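Local coordinates for PbSGBP-B lipoprotein (Prevotella bryantii B14, PDB 6D2Y), which probably binds polysaccharides as a surface lipoprotein of a polysaccharide utilization locus, at residues N140-A145 with Q215-R220; N310-F315 with T394-L399; K314-I319 with I451-V456. All coordinates share one frame; numbering follows the deposited sequence.

Overall arrangement
Read from the N terminus, the chain first closes interaction 1, where the turn after strand 134-138 meets the loop after strand 208-215; the loop between them carries most of the IPT/TIG domain. The other two contacts follow in series and both start from strand 311-318. Interaction 2 joins it to strand 393-398 and interaction 3 to strand 449-458, so strand 311-318 lies between 393-398 and 449-458 in one sheet of the presumed glycan-binding domain, and the longest loop ends at the magnesium site. Interaction 1 is fastened to this sheet through Glu141, which forms salt bridges to Lys314 and Arg455 and whose backbone N probably hydrogen-bonds to Thr394 OG1.

Interaction 1. Residues N140-A145 with Q215-R220; sequences NEWAKA and QYMDNR
Asp218 OD2, which lies beside the carboxylate of Glu141, is gripped by three groups: Gln215 N at 3.1 Å, coming from above the carboxylate plane, Arg220 NH2 on its syn lone pair, and a water. The arrangement is two turns meeting at a domain junction, a type I beta turn from Asn140 to Ala143 in the IPT/TIG domain and a type II turn from Gln215 to Asp218 in the loop between strands 208-215 and 222-224. The water also donates to Glu141 OE1, 2.7 Å away, and so bridges two carboxylates that would otherwise probably repel each other. Both acids also have cations: Arg220 holds Asp218 side-on, through NE and NH2, and Glu141 pairs with Arg455 and Lys314.

Between the turns the backbone is joined by Met217 N donating to Glu141 O at 3.0 Å. On one flank Trp142 NE1 donates to Asp218 O at 2.9 Å, an acceptor lying nearly in the indole plane, while Met217 CA sits over the face of the five-membered ring, 3.7 Å from its centroid. The selenium of Met217 approaches the six-membered ring obliquely, a Met-aromatic contact. On the other flank, CG of Tyr216 is anti to the backbone N (chi1 -176°), which carries the ring out to the first turn. Met217 CG covers one face of that phenol ring near its centre. Tyr216 OH donates to Ala143 O at 2.6 Å, and the bent selenomethionine brings Met217 CE to within 3.1 Å of the same carbonyl oxygen.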
loop_
_atom_site.group_PDB
_atom_site.type_symbol
_atom_site.label_atom_id
_atom_site.label_comp_id
_atom_site.label_asym_id
_atom_site.label_seq_id
_atom_site.Cartn_x
_atom_site.Cartn_y
_atom_site.Cartn_z
ATOM N N ASN A 140 2.137 9.944 4.707
ATOM C CA ASN A 140 3.550 10.285 4.544
ATOM C C ASN A 140 4.306 9.509 5.613
ATOM O O ASN A 140 4.286 9.883 6.788
ATOM C CB ASN A 140 3.780 11.785 4.685
ATOM C CG ASN A 140 5.250 12.176 4.560
ATOM O OD1 ASN A 140 6.126 11.330 4.385
ATOM N ND2 ASN A 140 5.519 13.474 4.643
ATOM N N GLU A 141 4.975 8.435 5.206
ATOM C CA GLU A 141 5.783 7.683 6.154
ATOM C C GLU A 141 6.939 8.506 6.710
ATOM O O GLU A 141 7.535 8.107 7.718
ATOM C CB GLU A 141 6.310 6.414 5.490
ATOM C CG GLU A 141 5.189 5.536 4.974
ATOM C CD GLU A 141 5.683 4.284 4.283
ATOM O OE1 GLU A 141 6.908 4.038 4.291
ATOM O OE2 GLU A 141 4.845 3.549 3.725
ATOM N N TRP A 142 7.278 9.637 6.075
ATOM C CA TRP A 142 8.317 10.541 6.557
ATOM C C TRP A 142 7.745 11.874 7.037
ATOM O O TRP A 142 8.359 12.927 6.859
ATOM C CB TRP A 142 9.371 10.744 5.472
ATOM C CG TRP A 142 10.330 9.580 5.349
ATOM C CD1 TRP A 142 10.008 8.272 5.130
ATOM C CD2 TRP A 142 11.759 9.628 5.447
ATOM N NE1 TRP A 142 11.147 7.504 5.074
ATOM C CE2 TRP A 142 12.236 8.313 5.268
ATOM C CE3 TRP A 142 12.681 10.655 5.664
ATOM C CZ2 TRP A 142 13.591 8.001 5.300
ATOM C CZ3 TRP A 142 14.018 10.345 5.698
ATOM C CH2 TRP A 142 14.465 9.030 5.516
ATOM N N ALA A 143 6.595 11.826 7.699
ATOM C CA ALA A 143 5.947 13.043 8.162
ATOM C C ALA A 143 6.686 13.625 9.356
ATOM O O ALA A 143 7.050 12.908 10.292
ATOM C CB ALA A 143 4.493 12.766 8.534
ATOM N N LYS A 144 6.900 14.936 9.320
ATOM C CA LYS A 144 7.559 15.633 10.411
ATOM C C LYS A 144 6.579 15.898 11.553
ATOM O O LYS A 144 5.360 15.778 11.406
ATOM C CB LYS A 144 8.165 16.946 9.918
ATOM C CG LYS A 144 8.744 16.876 8.517
ATOM C CD LYS A 144 9.430 18.176 8.130
ATOM C CE LYS A 144 10.556 17.925 7.146
ATOM N NZ LYS A 144 11.264 16.649 7.443
ATOM N N ALA A 145 7.135 16.277 12.703
ATOM C CA ALA A 145 6.323 16.507 13.893
ATOM C C ALA A 145 5.361 17.668 13.673
ATOM O O ALA A 145 5.762 18.752 13.239
ATOM C CB ALA A 145 7.219 16.787 15.099
ATOM N N GLN A 215 7.255 1.607 8.409
ATOM C CA GLN A 215 7.819 2.120 9.646
ATOM C C GLN A 215 7.931 3.634 9.544
ATOM O O GLN A 215 7.911 4.206 8.451
ATOM C CB GLN A 215 9.194 1.502 9.943
ATOM C CG GLN A 215 9.169 -0.005 10.143
ATOM C CD GLN A 215 10.543 -0.579 10.433
ATOM O OE1 GLN A 215 11.565 0.017 10.092
ATOM N NE2 GLN A 215 10.573 -1.743 11.071
ATOM N N TYR A 216 8.043 4.281 10.699
ATOM C CA TYR A 216 8.215 5.729 10.728
ATOM C C TYR A 216 9.635 6.088 10.302
ATOM O O TYR A 216 10.598 5.516 10.818
ATOM C CB TYR A 216 7.937 6.258 12.132
ATOM C CG TYR A 216 7.999 7.759 12.225
ATOM C CD1 TYR A 216 7.397 8.555 11.259
ATOM C CD2 TYR A 216 8.683 8.384 13.258
ATOM C CE1 TYR A 216 7.451 9.930 11.334
ATOM C CE2 TYR A 216 8.747 9.762 13.338
ATOM C CZ TYR A 216 8.130 10.529 12.370
ATOM O OH TYR A 216 8.186 11.903 12.439
HETATM N N MSE A 217 9.771 7.045 9.378
HETATM C CA MSE A 217 11.071 7.373 8.767
HETATM C C MSE A 217 11.680 6.137 8.121
HETATM O O MSE A 217 12.876 5.912 8.253
HETATM C CB MSE A 217 12.074 7.921 9.794
HETATM C CG MSE A 217 11.680 9.210 10.546
HETATM SE SE MSE A 217 11.657 10.944 9.622
HETATM C CE MSE A 217 9.800 11.532 9.621
ATOM N N ASP A 218 10.863 5.345 7.430
ATOM C CA ASP A 218 11.304 4.044 6.935
ATOM C C ASP A 218 12.489 4.185 5.986
ATOM O O ASP A 218 12.436 4.946 5.015
ATOM C CB ASP A 218 10.144 3.342 6.230
ATOM C CG ASP A 218 10.241 1.834 6.303
ATOM O OD1 ASP A 218 11.345 1.315 6.570
ATOM O OD2 ASP A 218 9.204 1.171 6.096
ATOM N N ASN A 219 13.567 3.444 6.272
ATOM C CA ASN A 219 14.736 3.423 5.398
ATOM C C ASN A 219 15.149 2.002 5.028
ATOM O O ASN A 219 16.274 1.790 4.564
ATOM C CB ASN A 219 15.914 4.169 6.035
ATOM C CG ASN A 219 16.309 3.604 7.390
ATOM O OD1 ASN A 219 15.824 2.552 7.806
ATOM N ND2 ASN A 219 17.200 4.306 8.082
ATOM N N ARG A 220 14.274 1.022 5.229
ATOM C CA ARG A 220 14.593 -0.343 4.834
ATOM C C ARG A 220 14.621 -0.465 3.316
ATOM O O ARG A 220 13.774 0.095 2.616
ATOM C CB ARG A 220 13.584 -1.327 5.432
ATOM C CG ARG A 220 13.325 -1.131 6.923
ATOM C CD ARG A 220 12.185 -2.013 7.421
ATOM N NE ARG A 220 10.876 -1.577 6.940
ATOM C CZ ARG A 220 9.803 -2.359 6.899
ATOM N NH1 ARG A 220 9.890 -3.622 7.296
ATOM N NH2 ARG A 220 8.646 -1.886 6.455
HETATM O O HOH W 1 8.305 1.822 3.844
#

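Interaction 2. Residues N310-F315 with T394-L399; sequences NKSLKF and TVTIPL
Lys311 O accepts from Leu399 N at 3.1 Å, the first rung of an antiparallel ladder between two strands. Ser312 and Pro398 follow as a non-hydrogen-bonded pair with their CA atoms 3.7 Å apart. Ser312 OG lies 3.5 Å from Pro398 CB, while its polar partner is Asn459. Leu313 makes the next hydrogen-bonded pair, exchanging both backbone bonds with Ile397, and its CB touches CD2 of Leu399. Lys314 runs extended alongside Thr396, pointing the same way, so that CE comes 3.1 Å from Thr396 OG1; the ammonium beyond it is taken by Glu141. Phe315 ends the walk. Its CG stands between backbone N and carbonyl carbon (chi1 62°), a crowded position that turns the ring toward Val395, whose CB rests over one ring face in a CH-pi contact, 3.6 Å from CZ and offset toward the rim. Next to it, Val395 N donates to Phe315 O at 2.8 Å in an almost straight bond (178°).

Strand 311-318 is thus edged by 393-398 along one side and by 449-458 along the other, while Leu313, Val395 and Ile397 pack against strands 330-335 and 372-374 of another sheet, as the two layers of a beta sandwich do.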
loop_
_atom_site.group_PDB
_atom_site.type_symbol
_atom_site.label_atom_id
_atom_site.label_comp_id
_atom_site.label_asym_id
_atom_site.label_seq_id
_atom_site.Cartn_x
_atom_site.Cartn_y
_atom_site.Cartn_z
ATOM N N ASN A 310 7.047 -10.407 -3.162
ATOM C CA ASN A 310 6.503 -9.995 -1.876
ATOM C C ASN A 310 7.082 -8.658 -1.422
ATOM O O ASN A 310 7.133 -8.371 -0.223
ATOM C CB ASN A 310 6.748 -11.072 -0.820
ATOM C CG ASN A 310 5.986 -12.351 -1.105
ATOM O OD1 ASN A 310 4.963 -12.340 -1.794
ATOM N ND2 ASN A 310 6.481 -13.461 -0.578
ATOM N N LYS A 311 7.517 -7.829 -2.369
ATOM C CA LYS A 311 8.146 -6.559 -2.050
ATOM C C LYS A 311 7.577 -5.466 -2.943
ATOM O O LYS A 311 6.968 -5.736 -3.981
ATOM C CB LYS A 311 9.670 -6.635 -2.200
ATOM C CG LYS A 311 10.394 -7.013 -0.919
ATOM C CD LYS A 311 11.616 -7.871 -1.210
ATOM C CE LYS A 311 12.433 -8.116 0.048
ATOM N NZ LYS A 311 13.513 -9.114 -0.179
ATOM N N SER A 312 7.783 -4.221 -2.519
ATOM C CA SER A 312 7.226 -3.067 -3.205
ATOM C C SER A 312 8.267 -1.962 -3.283
ATOM O O SER A 312 9.101 -1.806 -2.387
ATOM C CB SER A 312 5.971 -2.536 -2.494
ATOM O OG SER A 312 4.942 -3.508 -2.471
ATOM N N LEU A 313 8.205 -1.193 -4.367
ATOM C CA LEU A 313 8.987 0.027 -4.498
ATOM C C LEU A 313 8.219 1.178 -3.860
ATOM O O LEU A 313 7.027 1.362 -4.132
ATOM C CB LEU A 313 9.280 0.327 -5.969
ATOM C CG LEU A 313 10.116 1.569 -6.279
ATOM C CD1 LEU A 313 11.608 1.283 -6.152
ATOM C CD2 LEU A 313 9.780 2.091 -7.666
ATOM N N LYS A 314 8.898 1.940 -3.003
ATOM C CA LYS A 314 8.287 3.056 -2.296
ATOM C C LYS A 314 9.167 4.289 -2.424
ATOM O O LYS A 314 10.387 4.187 -2.582
ATOM C CB LYS A 314 8.068 2.742 -0.808
ATOM C CG LYS A 314 6.766 2.033 -0.487
ATOM C CD LYS A 314 6.584 1.922 1.018
ATOM C CE LYS A 314 5.314 1.182 1.376
ATOM N NZ LYS A 314 5.223 0.928 2.839
ATOM N N PHE A 315 8.529 5.455 -2.349
ATOM C CA PHE A 315 9.214 6.740 -2.375
ATOM C C PHE A 315 8.234 7.814 -1.926
ATOM O O PHE A 315 7.016 7.637 -2.006
ATOM C CB PHE A 315 9.774 7.066 -3.768
ATOM C CG PHE A 315 8.725 7.191 -4.843
ATOM C CD1 PHE A 315 8.325 6.083 -5.574
ATOM C CD2 PHE A 315 8.152 8.423 -5.135
ATOM C CE1 PHE A 315 7.366 6.197 -6.568
ATOM C CE2 PHE A 315 7.193 8.542 -6.125
ATOM C CZ PHE A 315 6.801 7.428 -6.843
ATOM N N THR A 394 3.681 9.412 0.422
ATOM C CA THR A 394 4.371 8.159 0.144
ATOM C C THR A 394 3.623 7.375 -0.925
ATOM O O THR A 394 2.421 7.126 -0.797
ATOM C CB THR A 394 4.511 7.320 1.415
ATOM O OG1 THR A 394 5.176 8.091 2.427
ATOM C CG2 THR A 394 5.296 6.041 1.134
ATOM N N VAL A 395 4.341 6.989 -1.977
ATOM C CA VAL A 395 3.785 6.230 -3.090
ATOM C C VAL A 395 4.304 4.802 -3.002
ATOM O O VAL A 395 5.510 4.582 -2.838
ATOM C CB VAL A 395 4.151 6.873 -4.438
ATOM C CG1 VAL A 395 3.711 5.986 -5.593
ATOM C CG2 VAL A 395 3.529 8.256 -4.546
ATOM N N THR A 396 3.397 3.836 -3.112
ATOM C CA THR A 396 3.737 2.421 -3.044
ATOM C C THR A 396 3.403 1.769 -4.376
ATOM O O THR A 396 2.252 1.818 -4.824
ATOM C CB THR A 396 2.986 1.718 -1.910
ATOM O OG1 THR A 396 3.254 2.383 -0.670
ATOM C CG2 THR A 396 3.427 0.262 -1.809
ATOM N N ILE A 397 4.403 1.160 -5.002
ATOM C CA ILE A 397 4.207 0.438 -6.255
ATOM C C ILE A 397 4.795 -0.959 -6.102
ATOM O O ILE A 397 6.023 -1.124 -6.148
ATOM C CB ILE A 397 4.841 1.186 -7.438
ATOM C CG1 ILE A 397 4.190 2.560 -7.598
ATOM C CG2 ILE A 397 4.703 0.372 -8.713
ATOM C CD1 ILE A 397 4.429 3.193 -8.940
ATOM N N PRO A 398 3.967 -1.985 -5.916
ATOM C CA PRO A 398 4.506 -3.336 -5.715
ATOM C C PRO A 398 5.238 -3.835 -6.950
ATOM O O PRO A 398 4.806 -3.614 -8.084
ATOM C CB PRO A 398 3.259 -4.178 -5.422
ATOM C CG PRO A 398 2.126 -3.401 -6.004
ATOM C CD PRO A 398 2.496 -1.957 -5.862
ATOM N N LEU A 399 6.365 -4.512 -6.715
ATOM C CA LEU A 399 7.147 -5.058 -7.817
ATOM C C LEU A 399 6.340 -6.032 -8.662
ATOM O O LEU A 399 6.665 -6.234 -9.838
ATOM C CB LEU A 399 8.407 -5.742 -7.283
ATOM C CG LEU A 399 9.399 -4.829 -6.561
ATOM C CD1 LEU A 399 10.686 -5.577 -6.241
ATOM C CD2 LEU A 399 9.690 -3.591 -7.393
#

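Interaction 3. Residues K314-I319 with I451-V456; sequences KFEMLI and IDNIRV. With MG (magnesium ion), chain B.
The guanidinium of Arg455 has Lys314 CB over one face, 3.8 Å above the plane and offset toward the rim, and the carboxylate of Glu316 at its edge. The two flat groups are nearly coplanar, 15° apart, and meet end-on: NH1 donates to Glu316 OE1 at 3.0 Å and NH2 to Glu316 OE2 at 3.1 Å, the latter on the syn lone pair. Water 1, also at the guanidinium edge, accepts from Arg455 NE. The ring of Phe315 is met obliquely by Ile451 CG2.

Two residues share Glu316 OE1. Arg455 NH1 takes its syn side and Asn453 ND2, 3.1 Å away, its anti side, with the amide plane turned 59° from the carboxylate. A bend at chi2 (75°) brings the acid over to these donors. OE2 is held by Thr394 too, and Arg455 NH2 also pairs with Glu141, so a buried charge network links both strands to the neighbouring domain.

Lys314 with Arg455 and Glu316 with Asp452 are hydrogen-bonded antiparallel pairs, and the register slips by one residue between them, a beta bulge. Asn453, in a left-handed conformation, forms with Ile454 a G1 beta bulge against strand 222-224.

Beside the bulge Asp452 chelates magnesium with both carboxylate oxygens, OD1 at 2.4 Å from the metal. Asp227, water 2 and the backbone oxygens of Asp225, Ser255 and Asn257 also bind the ion, and Asn453 is second shell, its OD1 accepting from water 2. Together they form a magnesium site beside the sheet, close to the junction with the IPT/TIG domain.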
loop_
_atom_site.group_PDB
_atom_site.type_symbol
_atom_site.label_atom_id
_atom_site.label_comp_id
_atom_site.label_asym_id
_atom_site.label_seq_id
_atom_site.Cartn_x
_atom_site.Cartn_y
_atom_site.Cartn_z
ATOM N N LYS A 314 8.898 1.940 -3.003
ATOM C CA LYS A 314 8.287 3.056 -2.296
ATOM C C LYS A 314 9.167 4.289 -2.424
ATOM O O LYS A 314 10.387 4.187 -2.582
ATOM C CB LYS A 314 8.068 2.742 -0.808
ATOM C CG LYS A 314 6.766 2.033 -0.487
ATOM C CD LYS A 314 6.584 1.922 1.018
ATOM C CE LYS A 314 5.314 1.182 1.376
ATOM N NZ LYS A 314 5.223 0.928 2.839
ATOM N N PHE A 315 8.529 5.455 -2.349
ATOM C CA PHE A 315 9.214 6.740 -2.375
ATOM C C PHE A 315 8.234 7.814 -1.926
ATOM O O PHE A 315 7.016 7.637 -2.006
ATOM C CB PHE A 315 9.774 7.066 -3.768
ATOM C CG PHE A 315 8.725 7.191 -4.843
ATOM C CD1 PHE A 315 8.325 6.083 -5.574
ATOM C CD2 PHE A 315 8.152 8.423 -5.135
ATOM C CE1 PHE A 315 7.366 6.197 -6.568
ATOM C CE2 PHE A 315 7.193 8.542 -6.125
ATOM C CZ PHE A 315 6.801 7.428 -6.843
ATOM N N GLU A 316 8.783 8.927 -1.449
ATOM C CA GLU A 316 7.993 10.104 -1.124
ATOM C C GLU A 316 8.037 11.084 -2.290
ATOM O O GLU A 316 9.057 11.219 -2.972
ATOM C CB GLU A 316 8.499 10.779 0.154
ATOM C CG GLU A 316 7.900 10.215 1.437
ATOM C CD GLU A 316 8.480 8.863 1.812
ATOM O OE1 GLU A 316 9.713 8.700 1.726
ATOM O OE2 GLU A 316 7.706 7.963 2.198
HETATM N N MSE A 317 6.919 11.767 -2.513
HETATM C CA MSE A 317 6.742 12.568 -3.719
HETATM C C MSE A 317 6.016 13.882 -3.444
HETATM O O MSE A 317 5.041 13.923 -2.690
HETATM C CB MSE A 317 5.982 11.745 -4.765
HETATM C CG MSE A 317 5.663 12.437 -6.085
HETATM SE SE MSE A 317 4.540 11.228 -7.124
HETATM C CE MSE A 317 4.533 12.072 -8.858
ATOM N N LEU A 318 6.503 14.959 -4.056
ATOM C CA LEU A 318 5.891 16.274 -3.942
ATOM C C LEU A 318 5.592 16.799 -5.335
ATOM O O LEU A 318 6.480 16.836 -6.194
ATOM C CB LEU A 318 6.805 17.255 -3.192
ATOM C CG LEU A 318 6.163 18.472 -2.508
ATOM C CD1 LEU A 318 7.172 19.171 -1.620
ATOM C CD2 LEU A 318 5.584 19.468 -3.502
ATOM N N ILE A 319 4.344 17.204 -5.551
ATOM C CA ILE A 319 3.946 17.930 -6.754
ATOM C C ILE A 319 3.330 19.254 -6.322
ATOM O O ILE A 319 2.273 19.258 -5.674
ATOM C CB ILE A 319 2.958 17.124 -7.609
ATOM C CG1 ILE A 319 3.592 15.823 -8.099
ATOM C CG2 ILE A 319 2.481 17.956 -8.788
ATOM C CD1 ILE A 319 2.699 15.050 -9.041
ATOM N N ILE A 451 11.088 13.895 -5.912
ATOM C CA ILE A 451 11.107 12.529 -5.412
ATOM C C ILE A 451 12.250 12.396 -4.421
ATOM O O ILE A 451 13.341 12.937 -4.637
ATOM C CB ILE A 451 11.249 11.516 -6.570
ATOM C CG1 ILE A 451 9.983 11.517 -7.424
ATOM C CG2 ILE A 451 11.539 10.119 -6.048
ATOM C CD1 ILE A 451 10.120 10.776 -8.738
ATOM N N ASP A 452 11.994 11.691 -3.324
ATOM C CA ASP A 452 13.052 11.343 -2.392
ATOM C C ASP A 452 12.693 10.014 -1.738
ATOM O O ASP A 452 11.536 9.588 -1.747
ATOM C CB ASP A 452 13.267 12.465 -1.359
ATOM C CG ASP A 452 14.417 12.181 -0.414
ATOM O OD1 ASP A 452 14.297 12.495 0.789
ATOM O OD2 ASP A 452 15.437 11.631 -0.875
ATOM N N ASN A 453 13.712 9.340 -1.210
ATOM C CA ASN A 453 13.534 8.104 -0.453
ATOM C C ASN A 453 12.990 6.963 -1.320
ATOM O O ASN A 453 12.054 6.255 -0.941
ATOM C CB ASN A 453 12.664 8.327 0.783
ATOM C CG ASN A 453 13.228 9.402 1.704
ATOM O OD1 ASN A 453 14.445 9.515 1.876
ATOM N ND2 ASN A 453 12.347 10.178 2.320
ATOM N N ILE A 454 13.624 6.758 -2.472
ATOM C CA ILE A 454 13.331 5.596 -3.303
ATOM C C ILE A 454 13.881 4.356 -2.612
ATOM O O ILE A 454 15.090 4.240 -2.388
ATOM C CB ILE A 454 13.933 5.763 -4.705
ATOM C CG1 ILE A 454 13.513 7.099 -5.322
ATOM C CG2 ILE A 454 13.530 4.597 -5.598
ATOM C CD1 ILE A 454 14.360 7.506 -6.513
ATOM N N ARG A 455 12.998 3.415 -2.278
ATOM C CA ARG A 455 13.381 2.231 -1.522
ATOM C C ARG A 455 12.535 1.046 -1.967
ATOM O O ARG A 455 11.499 1.203 -2.620
ATOM C CB ARG A 455 13.221 2.457 -0.012
ATOM C CG ARG A 455 11.799 2.826 0.410
ATOM C CD ARG A 455 11.734 3.256 1.869
ATOM N NE ARG A 455 10.375 3.595 2.292
ATOM C CZ ARG A 455 9.851 4.816 2.227
ATOM N NH1 ARG A 455 10.564 5.827 1.752
ATOM N NH2 ARG A 455 8.609 5.030 2.636
ATOM N N VAL A 456 12.985 -0.157 -1.608
ATOM C CA VAL A 456 12.223 -1.383 -1.823
ATOM C C VAL A 456 11.990 -2.045 -0.471
ATOM O O VAL A 456 12.932 -2.233 0.308
ATOM C CB VAL A 456 12.917 -2.341 -2.815
ATOM C CG1 VAL A 456 14.311 -2.729 -2.343
ATOM C CG2 VAL A 456 12.059 -3.581 -3.033
HETATM MG MG MG B . 16.629 13.062 0.870
HETATM O O HOH W 1 8.305 1.822 3.844
HETATM O O HOH W 2 16.183 11.688 2.276
#